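Local coordinates for protein dTDP-glucose 4,6-dehydratase (Klebsiella pneumoniae, PDB 5U4Q) that binds NAD and probably catalyses the NAD-dependent dehydration of dTDP-glucose to dTDP-4-keto-6-deoxyglucose, at residues Q21-E26 against A229-L234; K200-G205 against T276-A281; D224-A229 against Y261-S266; E280-E285 against N326-Y331. All blocks are in the same frame, centred on the assembly; numbering follows the deposited sequence. Where two conformers were deposited one is given.

Interaction 1: Q21-E26 against A229-L234; sequences QRLLNE and AVVRVL
Val-231 reaches out from helix 223-234 and lays one branch against two residues of helix 14-25. Its CG2 makes the closest contact, 3.8 Å from Arg-22 CG, and on the inner side sits 4.2 Å from Leu-23 CD2. Deeper still, Leu-23 CD1 and Leu-234 CD1 come within 4.5 Å of each other, and both leucines rest on Phe-6 of strand 5-9. This inner side is buried and apolar, aliphatic between the helices and backed by Phe-6 of the sheet. The outer side is polar and partly open to solvent. With CG opposite the backbone N (chi1 175°) and a bend at chi2, Arg-22 offers its methylene part to Val-231, while its guanidinium turns off toward acids. In the conformers described, Arg-22 NE donates to the anti lone pair of exposed Glu-26 OE1 at 2.7 Å, nearly in the guanidinium plane; alternate positions of both residues make this pair less certain. In this conformer Arg-22 NH1 also forms a salt bridge with Glu-228. No hydrogen bond joins the two segments, whose helix axes stay 11.1 Å apart and cross at -61°. Two helices packed over one face of a parallel sheet, one following the first strand and its glycine-rich turn, are typical of the NAD-binding Rossmann fold.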
loop_
_atom_site.group_PDB
_atom_site.type_symbol
_atom_site.label_atom_id
_atom_site.label_comp_id
_atom_site.label_asym_id
_atom_site.label_seq_id
_atom_site.Cartn_x
_atom_site.Cartn_y
_atom_site.Cartn_z
ATOM N N GLN A 21 -26.793 7.686 -8.534
ATOM C CA GLN A 21 -28.208 7.696 -8.906
ATOM C C GLN A 21 -29.118 7.480 -7.669
ATOM O O GLN A 21 -30.132 8.164 -7.490
ATOM C CB GLN A 21 -28.462 6.612 -9.964
ATOM C CG GLN A 21 -29.896 6.513 -10.440
ATOM C CD GLN A 21 -30.040 5.416 -11.465
ATOM O OE1 GLN A 21 -29.801 4.207 -11.172
ATOM N NE2 GLN A 21 -30.404 5.800 -12.663
ATOM N N ARG A 22 -28.753 6.524 -6.823
ATOM C CA ARG A 22 -29.539 6.243 -5.631
ATOM C C ARG A 22 -29.544 7.440 -4.678
ATOM O O ARG A 22 -30.585 7.806 -4.122
ATOM C CB ARG A 22 -29.019 4.979 -4.941
ATOM C CG ARG A 22 -29.677 4.650 -3.626
ATOM C CD ARG A 22 -31.171 4.354 -3.723
ATOM N NE ARG A 22 -31.703 4.116 -2.384
ATOM C CZ ARG A 22 -31.690 2.937 -1.756
ATOM N NH1 ARG A 22 -31.209 1.854 -2.350
ATOM N NH2 ARG A 22 -32.163 2.843 -0.527
ATOM N N LEU A 23 -28.385 8.062 -4.499
ATOM C CA LEU A 23 -28.287 9.187 -3.565
ATOM C C LEU A 23 -29.112 10.360 -4.080
ATOM O O LEU A 23 -29.772 11.048 -3.297
ATOM C CB LEU A 23 -26.842 9.603 -3.314
ATOM C CG LEU A 23 -25.957 8.579 -2.572
ATOM C CD1 LEU A 23 -24.497 8.980 -2.637
ATOM C CD2 LEU A 23 -26.431 8.391 -1.135
ATOM N N LEU A 24 -29.085 10.560 -5.392
ATOM C CA LEU A 24 -29.913 11.618 -5.995
ATOM C C LEU A 24 -31.367 11.333 -5.791
ATOM O O LEU A 24 -32.165 12.267 -5.501
ATOM C CB LEU A 24 -29.594 11.783 -7.475
ATOM C CG LEU A 24 -28.231 12.385 -7.744
ATOM C CD1 LEU A 24 -27.731 12.128 -9.158
ATOM C CD2 LEU A 24 -28.222 13.879 -7.405
ATOM N N ASN A 25 -31.766 10.085 -5.976
ATOM C CA ASN A 25 -33.176 9.709 -5.781
ATOM C C ASN A 25 -33.650 9.797 -4.317
ATOM O O ASN A 25 -34.869 9.823 -4.053
ATOM C CB ASN A 25 -33.458 8.336 -6.415
ATOM C CG ASN A 25 -33.562 8.414 -7.935
ATOM O OD1 ASN A 25 -34.237 9.290 -8.472
ATOM N ND2 ASN A 25 -32.964 7.456 -8.625
ATOM N N GLU A 26 -32.706 9.821 -3.374
ATOM C CA GLU A 26 -33.025 9.998 -1.951
ATOM C C GLU A 26 -33.107 11.481 -1.566
ATOM O O GLU A 26 -33.382 11.810 -0.408
ATOM C CB GLU A 26 -31.989 9.298 -1.068
ATOM C CG GLU A 26 -31.942 7.791 -1.249
ATOM C CD GLU A 26 -33.188 7.069 -0.744
ATOM O OE1 GLU A 26 -33.336 5.861 -1.037
ATOM O OE2 GLU A 26 -34.014 7.688 -0.038
ATOM N N ALA A 229 -26.636 -1.815 0.378
ATOM C CA ALA A 229 -25.658 -1.953 1.471
ATOM C C ALA A 229 -24.773 -0.722 1.623
ATOM O O ALA A 229 -24.524 -0.233 2.738
ATOM C CB ALA A 229 -24.790 -3.160 1.232
ATOM N N VAL A 230 -24.259 -0.232 0.511
ATOM C CA VAL A 230 -23.368 0.914 0.563
ATOM C C VAL A 230 -24.083 2.140 1.089
ATOM O O VAL A 230 -23.522 2.890 1.882
ATOM C CB VAL A 230 -22.744 1.181 -0.822
ATOM C CG1 VAL A 230 -21.951 2.478 -0.856
ATOM C CG2 VAL A 230 -21.875 0.007 -1.234
ATOM N N VAL A 231 -25.309 2.380 0.635
ATOM C CA VAL A 231 -26.024 3.576 1.081
ATOM C C VAL A 231 -26.322 3.467 2.594
ATOM O O VAL A 231 -26.212 4.481 3.316
ATOM C CB VAL A 231 -27.240 3.893 0.181
ATOM C CG1 VAL A 231 -28.070 5.024 0.773
ATOM C CG2 VAL A 231 -26.762 4.249 -1.229
ATOM N N ARG A 232 -26.621 2.267 3.094
ATOM C CA ARG A 232 -26.807 2.053 4.562
ATOM C C ARG A 232 -25.472 2.288 5.309
ATOM O O ARG A 232 -25.456 2.964 6.342
ATOM C CB ARG A 232 -27.352 0.667 4.897
ATOM C CG ARG A 232 -28.778 0.457 4.422
ATOM C CD ARG A 232 -29.350 -0.864 4.841
ATOM N NE ARG A 232 -30.699 -1.026 4.271
ATOM C CZ ARG A 232 -31.691 -1.702 4.842
ATOM N NH1 ARG A 232 -31.541 -2.280 6.033
ATOM N NH2 ARG A 232 -32.867 -1.779 4.221
ATOM N N VAL A 233 -24.373 1.755 4.780
ATOM C CA VAL A 233 -23.066 1.923 5.416
ATOM C C VAL A 233 -22.654 3.383 5.507
ATOM O O VAL A 233 -22.051 3.781 6.506
ATOM C CB VAL A 233 -21.954 1.115 4.703
ATOM C CG1 VAL A 233 -20.547 1.527 5.159
ATOM C CG2 VAL A 233 -22.164 -0.363 4.933
ATOM N N LEU A 234 -22.954 4.170 4.478
ATOM C CA LEU A 234 -22.599 5.591 4.465
ATOM C C LEU A 234 -23.174 6.294 5.700
ATOM O O LEU A 234 -22.559 7.259 6.190
ATOM C CB LEU A 234 -23.064 6.278 3.149
ATOM C CG LEU A 234 -22.067 6.221 1.969
ATOM C CD1 LEU A 234 -22.758 6.410 0.620
ATOM C CD2 LEU A 234 -20.964 7.266 2.135
#

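Interaction 2: K200-G205 against T276-A281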
loop_
_atom_site.group_PDB
_atom_site.type_symbol
_atom_site.label_atom_id
_atom_site.label_comp_id
_atom_site.label_asym_id
_atom_site.label_seq_id
_atom_site.Cartn_x
_atom_site.Cartn_y
_atom_site.Cartn_z
ATOM N N LYS A 200 -20.742 -10.550 -23.935
ATOM C CA LYS A 200 -19.944 -10.040 -25.041
ATOM C C LYS A 200 -19.279 -11.213 -25.763
ATOM O O LYS A 200 -19.370 -11.330 -26.986
ATOM C CB LYS A 200 -18.891 -9.055 -24.524
ATOM C CG LYS A 200 -18.169 -8.275 -25.610
ATOM C CD LYS A 200 -17.264 -7.200 -25.020
ATOM C CE LYS A 200 -16.579 -6.384 -26.106
ATOM N NZ LYS A 200 -15.620 -5.404 -25.535
ATOM N N ALA A 201 -18.646 -12.091 -24.990
ATOM C CA ALA A 201 -17.947 -13.271 -25.540
ATOM C C ALA A 201 -18.920 -14.140 -26.342
ATOM O O ALA A 201 -18.625 -14.526 -27.484
ATOM C CB ALA A 201 -17.301 -14.074 -24.419
HETATM N N MSE A 202 -20.088 -14.400 -25.762
HETATM C CA MSE A 202 -21.139 -15.190 -26.425
HETATM C C MSE A 202 -21.612 -14.599 -27.713
HETATM O O MSE A 202 -21.679 -15.307 -28.730
HETATM C CB MSE A 202 -22.358 -15.357 -25.530
HETATM C CG MSE A 202 -22.055 -16.429 -24.515
HETATM SE SE MSE A 202 -23.451 -16.433 -23.143
HETATM C CE MSE A 202 -24.872 -17.226 -24.186
ATOM N N LEU A 203 -21.933 -13.307 -27.708
ATOM C CA LEU A 203 -22.445 -12.642 -28.917
ATOM C C LEU A 203 -21.368 -12.446 -29.996
ATOM O O LEU A 203 -21.702 -12.281 -31.165
ATOM C CB LEU A 203 -23.148 -11.323 -28.562
ATOM C CG LEU A 203 -24.430 -11.495 -27.734
ATOM C CD1 LEU A 203 -24.854 -10.183 -27.085
ATOM C CD2 LEU A 203 -25.573 -12.067 -28.565
ATOM N N GLU A 204 -20.095 -12.481 -29.603
ATOM C CA GLU A 204 -18.967 -12.397 -30.550
ATOM C C GLU A 204 -18.424 -13.791 -30.942
ATOM O O GLU A 204 -17.433 -13.887 -31.665
ATOM C CB GLU A 204 -17.828 -11.564 -29.952
ATOM C CG GLU A 204 -18.149 -10.090 -29.746
ATOM C CD GLU A 204 -17.092 -9.366 -28.918
ATOM O OE1 GLU A 204 -16.140 -10.021 -28.429
ATOM O OE2 GLU A 204 -17.219 -8.135 -28.740
ATOM N N GLY A 205 -19.057 -14.861 -30.450
ATOM C CA GLY A 205 -18.634 -16.237 -30.753
ATOM C C GLY A 205 -17.298 -16.649 -30.142
ATOM O O GLY A 205 -16.656 -17.593 -30.620
ATOM N N THR A 276 -25.599 -20.906 -17.750
ATOM C CA THR A 276 -26.825 -21.540 -18.223
ATOM C C THR A 276 -27.967 -20.535 -18.316
ATOM O O THR A 276 -28.726 -20.509 -19.308
ATOM C CB THR A 276 -27.232 -22.702 -17.303
ATOM O OG1 THR A 276 -26.162 -23.662 -17.267
ATOM C CG2 THR A 276 -28.506 -23.357 -17.791
ATOM N N ALA A 277 -28.088 -19.695 -17.288
ATOM C CA ALA A 277 -29.134 -18.675 -17.279
ATOM C C ALA A 277 -28.951 -17.666 -18.427
ATOM O O ALA A 277 -29.924 -17.219 -19.021
ATOM C CB ALA A 277 -29.174 -17.956 -15.942
ATOM N N LEU A 278 -27.707 -17.251 -18.676
ATOM C CA LEU A 278 -27.434 -16.351 -19.809
ATOM C C LEU A 278 -27.783 -16.995 -21.128
ATOM O O LEU A 278 -28.352 -16.350 -22.009
ATOM C CB LEU A 278 -25.972 -15.922 -19.871
ATOM C CG LEU A 278 -25.544 -14.688 -19.123
ATOM C CD1 LEU A 278 -24.042 -14.545 -19.272
ATOM C CD2 LEU A 278 -26.248 -13.438 -19.652
ATOM N N GLU A 279 -27.432 -18.269 -21.272
ATOM C CA GLU A 279 -27.738 -18.994 -22.518
ATOM C C GLU A 279 -29.236 -18.996 -22.813
ATOM O O GLU A 279 -29.654 -18.757 -23.954
ATOM C CB GLU A 279 -27.172 -20.406 -22.438
ATOM C CG GLU A 279 -25.664 -20.464 -22.601
ATOM C CD GLU A 279 -25.101 -21.863 -22.420
ATOM O OE1 GLU A 279 -25.734 -22.678 -21.705
ATOM O OE2 GLU A 279 -24.030 -22.129 -22.995
ATOM N N GLU A 280 -30.036 -19.224 -21.780
ATOM C CA GLU A 280 -31.484 -19.226 -21.897
ATOM C C GLU A 280 -32.007 -17.842 -22.263
ATOM O O GLU A 280 -32.893 -17.714 -23.107
ATOM C CB GLU A 280 -32.125 -19.658 -20.584
ATOM C CG GLU A 280 -33.651 -19.731 -20.632
ATOM C CD GLU A 280 -34.281 -19.960 -19.270
ATOM O OE1 GLU A 280 -35.190 -20.815 -19.184
ATOM O OE2 GLU A 280 -33.876 -19.285 -18.286
ATOM N N ALA A 281 -31.475 -16.812 -21.609
ATOM C CA ALA A 281 -31.938 -15.444 -21.839
ATOM C C ALA A 281 -31.590 -14.925 -23.221
ATOM O O ALA A 281 -32.353 -14.170 -23.809
ATOM C CB ALA A 281 -31.375 -14.493 -20.774
#
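Met-202, a selenomethionine, supplies most of the buried surface here and bridges almost alone the gap between helices 194-203 and 271-282. The backbones keep well apart, with Met-202 CA and Glu-279 CA 8.6 Å from each other, and the long thin side chain fills the interval. It leaves its helix with CG opposite the carbonyl carbon, runs straight through chi2, and then turns at chi3 (73°), which swings the terminal methyl onto the backbone of the facing helix. There Met-202 CE lies 3.7 Å from Glu-279 CG and 3.8 Å from Glu-279 CA, the two side chains crossing at about a right angle. The selenium takes the other neighbour: Met-202 SE is 4.2 Å from Leu-278 CB, so that successive residues of one helix receive successive atoms of one side chain.

Glu-279 divides its roles along its length. The CG methylene meets the selenomethionine methyl, and the chain, extended beyond CG, carries the carboxylate onward to Lys-288, with which OE2 forms a salt bridge; the same oxygen accepts the backbone N-H of Ala-286. Leu-278 contributes its CB to the contact, and its side chain also touches Leu-195, Phe-198 and Thr-199 of helix 194-203.

Just beyond Met-202 that helix ends in a Schellman motif at Gly-205, and the chain proceeds to strand 208-211, which pairs in parallel with strand 288-291. These elements belong to the part that in extended short-chain dehydrogenases usually forms the substrate-binding domain. Helix 320-334 packs alongside, its Val-328 touching Leu-278, while Met-284 and Ala-286 lie against Met-202.

Interaction 3: D224-A229 against Y261-S266; sequences DDIVEA and YNIGNS
No ring, amide or carboxylate enters the contact of Ile-263 with Ile-226 and Ala-229; it is made of aliphatic carbon alone, and the flat groups stand around it. The side chain of Phe-181, on strand 176-185, touches both isoleucines, and that of Tyr-261 packs against Pro-307, Leu-308 and Leu-311 of helix 306-312. The carboxylate of Asp-225 accepts the backbone N-H groups of Gln-317 and Thr-318, one at each oxygen.

Ile-263 has the most surface buried. Its CG1 branch is fully extended (chi1 -176°, chi2 174°), which carries CD1 from the strand to the helix surface, where it meets two residues one turn apart. On one of them, Ile-226 CD1 is 3.8 Å from Ile-263 CG1 and 3.9 Å from Ile-263 CD1; on the other, Ala-229 CB is 3.8 Å from Ile-263 CD1. The contact belongs to a beta-alpha-beta connection of the Rossmann sheet: helix 223-234 follows strand 220-222 and leads on to strand 258-263, both strands pairing in parallel with 176-185 rather than with each other.

The small methyl of Ala-229 lets the extended isoleucine come close to the helix. Ile-226, by contrast, does not point straight at the strand from its CB; a second bend in its chain (chi2 -64°) brings CD1 round to the strand, and the two isoleucine side chains meet at a slant. Ile-263 is held at its backbone by hydrogen bonding to Arg-180, and the side chain of Ile-226 lies about 8 Å from the bound NAD.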
loop_
_atom_site.group_PDB
_atom_site.type_symbol
_atom_site.label_atom_id
_atom_site.label_comp_id
_atom_site.label_asym_id
_atom_site.label_seq_id
_atom_site.Cartn_x
_atom_site.Cartn_y
_atom_site.Cartn_z
ATOM N N ASP A 224 -28.038 -3.838 -7.426
ATOM C CA ASP A 224 -28.974 -3.175 -6.504
ATOM C C ASP A 224 -28.740 -3.558 -5.046
ATOM O O ASP A 224 -28.951 -2.730 -4.145
ATOM C CB ASP A 224 -30.429 -3.436 -6.870
ATOM C CG ASP A 224 -30.879 -2.739 -8.146
ATOM O OD1 ASP A 224 -30.096 -2.053 -8.812
ATOM O OD2 ASP A 224 -32.072 -2.919 -8.489
ATOM N N ASP A 225 -28.327 -4.806 -4.807
ATOM C CA ASP A 225 -28.026 -5.272 -3.456
ATOM C C ASP A 225 -26.778 -4.562 -2.926
ATOM O O ASP A 225 -26.743 -4.171 -1.763
ATOM C CB ASP A 225 -27.889 -6.794 -3.445
ATOM C CG ASP A 225 -29.188 -7.487 -3.708
ATOM O OD1 ASP A 225 -30.227 -7.007 -3.197
ATOM O OD2 ASP A 225 -29.152 -8.563 -4.322
ATOM N N ILE A 226 -25.759 -4.390 -3.771
ATOM C CA ILE A 226 -24.572 -3.621 -3.382
ATOM C C ILE A 226 -24.966 -2.178 -3.035
ATOM O O ILE A 226 -24.535 -1.633 -2.012
ATOM C CB ILE A 226 -23.519 -3.600 -4.520
ATOM C CG1 ILE A 226 -22.920 -5.015 -4.740
ATOM C CG2 ILE A 226 -22.422 -2.557 -4.271
ATOM C CD1 ILE A 226 -22.131 -5.591 -3.570
ATOM N N VAL A 227 -25.781 -1.571 -3.867
ATOM C CA VAL A 227 -26.191 -0.176 -3.653
ATOM C C VAL A 227 -26.905 -0.016 -2.314
ATOM O O VAL A 227 -26.596 0.904 -1.554
ATOM C CB VAL A 227 -27.094 0.314 -4.791
ATOM C CG1 VAL A 227 -27.770 1.642 -4.438
ATOM C CG2 VAL A 227 -26.314 0.434 -6.083
ATOM N N GLU A 228 -27.830 -0.912 -2.007
ATOM C CA GLU A 228 -28.562 -0.822 -0.743
ATOM C C GLU A 228 -27.587 -0.884 0.432
ATOM O O GLU A 228 -27.699 -0.080 1.363
ATOM C CB GLU A 228 -29.607 -1.943 -0.651
ATOM C CG GLU A 228 -30.476 -1.876 0.591
ATOM C CD GLU A 228 -31.301 -0.608 0.682
ATOM O OE1 GLU A 228 -31.703 -0.070 -0.365
ATOM O OE2 GLU A 228 -31.576 -0.165 1.823
ATOM N N ALA A 229 -26.636 -1.815 0.378
ATOM C CA ALA A 229 -25.658 -1.953 1.471
ATOM C C ALA A 229 -24.773 -0.722 1.623
ATOM O O ALA A 229 -24.524 -0.233 2.738
ATOM C CB ALA A 229 -24.790 -3.160 1.232
ATOM N N TYR A 261 -15.050 -4.014 6.018
ATOM C CA TYR A 261 -16.017 -5.090 5.897
ATOM C C TYR A 261 -15.935 -5.790 4.545
ATOM O O TYR A 261 -15.702 -5.150 3.512
ATOM C CB TYR A 261 -17.453 -4.561 6.004
ATOM C CG TYR A 261 -17.760 -3.914 7.331
ATOM C CD1 TYR A 261 -18.013 -4.686 8.478
ATOM C CD2 TYR A 261 -17.803 -2.531 7.453
ATOM C CE1 TYR A 261 -18.262 -4.076 9.693
ATOM C CE2 TYR A 261 -18.043 -1.915 8.670
ATOM C CZ TYR A 261 -18.270 -2.693 9.787
ATOM O OH TYR A 261 -18.524 -2.057 10.980
ATOM N N ASN A 262 -16.147 -7.103 4.550
ATOM C CA ASN A 262 -16.430 -7.804 3.294
ATOM C C ASN A 262 -17.843 -7.443 2.841
ATOM O O ASN A 262 -18.750 -7.297 3.655
ATOM C CB ASN A 262 -16.427 -9.318 3.458
ATOM C CG ASN A 262 -15.051 -9.910 3.632
ATOM O OD1 ASN A 262 -14.050 -9.389 3.150
ATOM N ND2 ASN A 262 -15.016 -11.073 4.261
ATOM N N ILE A 263 -18.018 -7.300 1.541
ATOM C CA ILE A 263 -19.356 -7.072 0.971
ATOM C C ILE A 263 -19.516 -8.055 -0.197
ATOM O O ILE A 263 -18.714 -8.064 -1.115
ATOM C CB ILE A 263 -19.555 -5.604 0.587
ATOM C CG1 ILE A 263 -20.986 -5.369 0.097
ATOM C CG2 ILE A 263 -18.539 -5.135 -0.449
ATOM C CD1 ILE A 263 -21.288 -3.913 -0.151
ATOM N N GLY A 264 -20.540 -8.885 -0.138
ATOM C CA GLY A 264 -20.700 -9.925 -1.157
ATOM C C GLY A 264 -21.917 -10.807 -0.934
ATOM O O GLY A 264 -22.787 -10.477 -0.143
ATOM N N ASN A 265 -21.942 -11.947 -1.612
ATOM C CA ASN A 265 -23.155 -12.791 -1.648
ATOM C C ASN A 265 -22.816 -14.220 -1.259
ATOM O O ASN A 265 -22.022 -14.889 -1.935
ATOM C CB ASN A 265 -23.751 -12.728 -3.082
ATOM C CG ASN A 265 -25.048 -13.515 -3.251
ATOM O OD1 ASN A 265 -25.589 -14.094 -2.302
ATOM N ND2 ASN A 265 -25.551 -13.542 -4.488
ATOM N N SER A 266 -23.460 -14.694 -0.193
ATOM C CA SER A 266 -23.236 -16.062 0.317
ATOM C C SER A 266 -23.964 -17.176 -0.446
ATOM O O SER A 266 -23.749 -18.342 -0.156
ATOM C CB SER A 266 -23.603 -16.118 1.801
ATOM O OG SER A 266 -24.969 -15.762 2.026
#

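Interaction 4: E280-E285 against N326-Y331; sequences EALGME and NFVDWY
Val-328 overlaps Ala-281 with both arms of its isopropyl group. The methyl of Ala-281 lies across the fork: its CB is 3.8 Å from Val-328 CG2, 4.1 Å from Val-328 CG1 and also 4.1 Å from Val-328 CB. This is close helix-helix packing, joining the last turn of helix 271-282 to helix 320-334 in the C-terminal part of the chain, which in extended short-chain dehydrogenases, the family to which this protein belongs, usually forms the smaller substrate-binding domain.

The lack of bulk at Ala-281 allows the backbones to approach, and Ala-281 CA and Val-328 CA are 6.9 Å apart. No hydrogen bond crosses the contact. Immediately after Leu-282 the helix stops: Gly-283 takes a positive phi (69°) and turns the chain out of the helix, so Leu-282 is the last helical residue and also the last of this segment to touch Val-328.

Helix 194-203 completes the surroundings, with Met-202 touching Leu-282 and Leu-203 touching Tyr-331. Elsewhere on helix 320-334, the ring of Trp-330 meets those of Trp-188, Phe-196 and Tyr-334, so that the helix joins an aromatic cluster as well as this aliphatic patch.

Leu-282 does not start out directly at the valine, but its end comes nearer and meets it obliquely. One methyl does the touching, Leu-282 CD2 standing 3.9 Å from Val-328 CG1 and 4.2 Å from Val-328 CG2.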
loop_
_atom_site.group_PDB
_atom_site.type_symbol
_atom_site.label_atom_id
_atom_site.label_comp_id
_atom_site.label_asym_id
_atom_site.label_seq_id
_atom_site.Cartn_x
_atom_site.Cartn_y
_atom_site.Cartn_z
ATOM N N GLU A 280 -30.036 -19.224 -21.780
ATOM C CA GLU A 280 -31.484 -19.226 -21.897
ATOM C C GLU A 280 -32.007 -17.842 -22.263
ATOM O O GLU A 280 -32.893 -17.714 -23.107
ATOM C CB GLU A 280 -32.125 -19.658 -20.584
ATOM C CG GLU A 280 -33.651 -19.731 -20.632
ATOM C CD GLU A 280 -34.281 -19.960 -19.270
ATOM O OE1 GLU A 280 -35.190 -20.815 -19.184
ATOM O OE2 GLU A 280 -33.876 -19.285 -18.286
ATOM N N ALA A 281 -31.475 -16.812 -21.609
ATOM C CA ALA A 281 -31.938 -15.444 -21.839
ATOM C C ALA A 281 -31.590 -14.925 -23.221
ATOM O O ALA A 281 -32.353 -14.170 -23.809
ATOM C CB ALA A 281 -31.375 -14.493 -20.774
ATOM N N LEU A 282 -30.423 -15.313 -23.709
ATOM C CA LEU A 282 -29.935 -14.872 -25.025
ATOM C C LEU A 282 -30.336 -15.801 -26.159
ATOM O O LEU A 282 -30.130 -15.462 -27.339
ATOM C CB LEU A 282 -28.411 -14.708 -24.990
ATOM C CG LEU A 282 -27.906 -13.623 -24.033
ATOM C CD1 LEU A 282 -26.403 -13.711 -23.881
ATOM C CD2 LEU A 282 -28.321 -12.235 -24.511
ATOM N N GLY A 283 -30.883 -16.966 -25.808
ATOM C CA GLY A 283 -31.359 -17.941 -26.792
ATOM C C GLY A 283 -30.279 -18.618 -27.604
ATOM O O GLY A 283 -30.529 -19.040 -28.737
HETATM N N MSE A 284 -29.082 -18.731 -27.032
HETATM C CA MSE A 284 -27.965 -19.373 -27.711
HETATM C C MSE A 284 -27.096 -20.130 -26.748
HETATM O O MSE A 284 -27.243 -19.997 -25.534
HETATM C CB MSE A 284 -27.153 -18.312 -28.426
HETATM C CG MSE A 284 -26.415 -17.392 -27.454
HETATM SE SE MSE A 284 -25.558 -15.967 -28.489
HETATM C CE MSE A 284 -24.208 -17.055 -29.424
ATOM N N GLU A 285 -26.180 -20.930 -27.289
ATOM C CA GLU A 285 -25.270 -21.732 -26.481
ATOM C C GLU A 285 -23.859 -21.150 -26.557
ATOM O O GLU A 285 -23.363 -20.848 -27.640
ATOM C CB GLU A 285 -25.310 -23.191 -26.950
ATOM C CG GLU A 285 -26.689 -23.819 -26.785
ATOM C CD GLU A 285 -26.783 -25.238 -27.319
ATOM O OE1 GLU A 285 -25.960 -25.617 -28.181
ATOM O OE2 GLU A 285 -27.700 -25.971 -26.881
ATOM N N ASN A 326 -32.334 -9.239 -15.560
ATOM C CA ASN A 326 -32.178 -7.777 -15.468
ATOM C C ASN A 326 -31.021 -7.303 -16.341
ATOM O O ASN A 326 -31.116 -6.298 -17.083
ATOM C CB ASN A 326 -31.952 -7.342 -14.017
ATOM C CG ASN A 326 -33.176 -7.553 -13.133
ATOM O OD1 ASN A 326 -34.281 -7.776 -13.624
ATOM N ND2 ASN A 326 -32.977 -7.512 -11.833
ATOM N N PHE A 327 -29.917 -8.043 -16.296
ATOM C CA PHE A 327 -28.777 -7.695 -17.091
ATOM C C PHE A 327 -29.094 -7.730 -18.581
ATOM O O PHE A 327 -28.769 -6.816 -19.331
ATOM C CB PHE A 327 -27.551 -8.583 -16.811
ATOM C CG PHE A 327 -26.410 -8.236 -17.682
ATOM C CD1 PHE A 327 -25.639 -7.114 -17.387
ATOM C CD2 PHE A 327 -26.161 -8.903 -18.870
ATOM C CE1 PHE A 327 -24.643 -6.681 -18.232
ATOM C CE2 PHE A 327 -25.154 -8.472 -19.715
ATOM C CZ PHE A 327 -24.401 -7.361 -19.401
ATOM N N VAL A 328 -29.714 -8.825 -19.007
ATOM C CA VAL A 328 -29.993 -9.019 -20.441
ATOM C C VAL A 328 -30.983 -7.976 -20.963
ATOM O O VAL A 328 -30.807 -7.458 -22.057
ATOM C CB VAL A 328 -30.415 -10.462 -20.726
ATOM C CG1 VAL A 328 -30.967 -10.612 -22.151
ATOM C CG2 VAL A 328 -29.221 -11.383 -20.516
ATOM N N ASP A 329 -31.979 -7.652 -20.156
ATOM C CA ASP A 329 -32.926 -6.576 -20.495
ATOM C C ASP A 329 -32.185 -5.270 -20.746
ATOM O O ASP A 329 -32.420 -4.590 -21.742
ATOM C CB ASP A 329 -33.949 -6.419 -19.381
ATOM C CG ASP A 329 -34.821 -5.197 -19.549
ATOM O OD1 ASP A 329 -35.710 -5.173 -20.431
ATOM O OD2 ASP A 329 -34.644 -4.235 -18.785
ATOM N N TRP A 330 -31.234 -4.948 -19.870
ATOM C CA TRP A 330 -30.432 -3.747 -20.062
ATOM C C TRP A 330 -29.585 -3.842 -21.333
ATOM O O TRP A 330 -29.586 -2.941 -22.173
ATOM C CB TRP A 330 -29.502 -3.463 -18.850
ATOM C CG TRP A 330 -28.553 -2.388 -19.206
ATOM C CD1 TRP A 330 -28.835 -1.081 -19.300
ATOM C CD2 TRP A 330 -27.193 -2.537 -19.655
ATOM N NE1 TRP A 330 -27.760 -0.395 -19.778
ATOM C CE2 TRP A 330 -26.733 -1.258 -20.011
ATOM C CE3 TRP A 330 -26.314 -3.622 -19.771
ATOM C CZ2 TRP A 330 -25.443 -1.033 -20.461
ATOM C CZ3 TRP A 330 -25.058 -3.404 -20.239
ATOM C CH2 TRP A 330 -24.615 -2.113 -20.561
ATOM N N TYR A 331 -28.864 -4.939 -21.479
ATOM C CA TYR A 331 -27.922 -5.108 -22.585
ATOM C C TYR A 331 -28.630 -4.984 -23.959
ATOM O O TYR A 331 -28.154 -4.280 -24.839
ATOM C CB TYR A 331 -27.175 -6.444 -22.493
ATOM C CG TYR A 331 -26.097 -6.636 -23.518
ATOM C CD1 TYR A 331 -26.394 -7.095 -24.804
ATOM C CD2 TYR A 331 -24.772 -6.392 -23.206
ATOM C CE1 TYR A 331 -25.388 -7.259 -25.746
ATOM C CE2 TYR A 331 -23.760 -6.550 -24.147
ATOM C CZ TYR A 331 -24.082 -6.968 -25.415
ATOM O OH TYR A 331 -23.061 -7.126 -26.322
#

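The four contacts form two pairs. Interactions 1 and 3 lie 12 Å apart between centres, share helix 223-234 and Ala-229, and tie that helix both to helix 14-25 and to strand 258-263 within the Rossmann part that holds NAD. Interactions 2 and 4 have centres only 7 Å apart and share helix 271-282, which packs on both helix 194-203 and helix 320-334, themselves in contact. The centres of interactions 2 and 3 are 25 Å apart, yet strand 258-263 leads directly to helix 271-282. Interaction 3 is nested inside the loop closed by interaction 2, and interaction 4 opens where interaction 2 ends, on residues 280-281, so the chain passes between the two parts repeatedly.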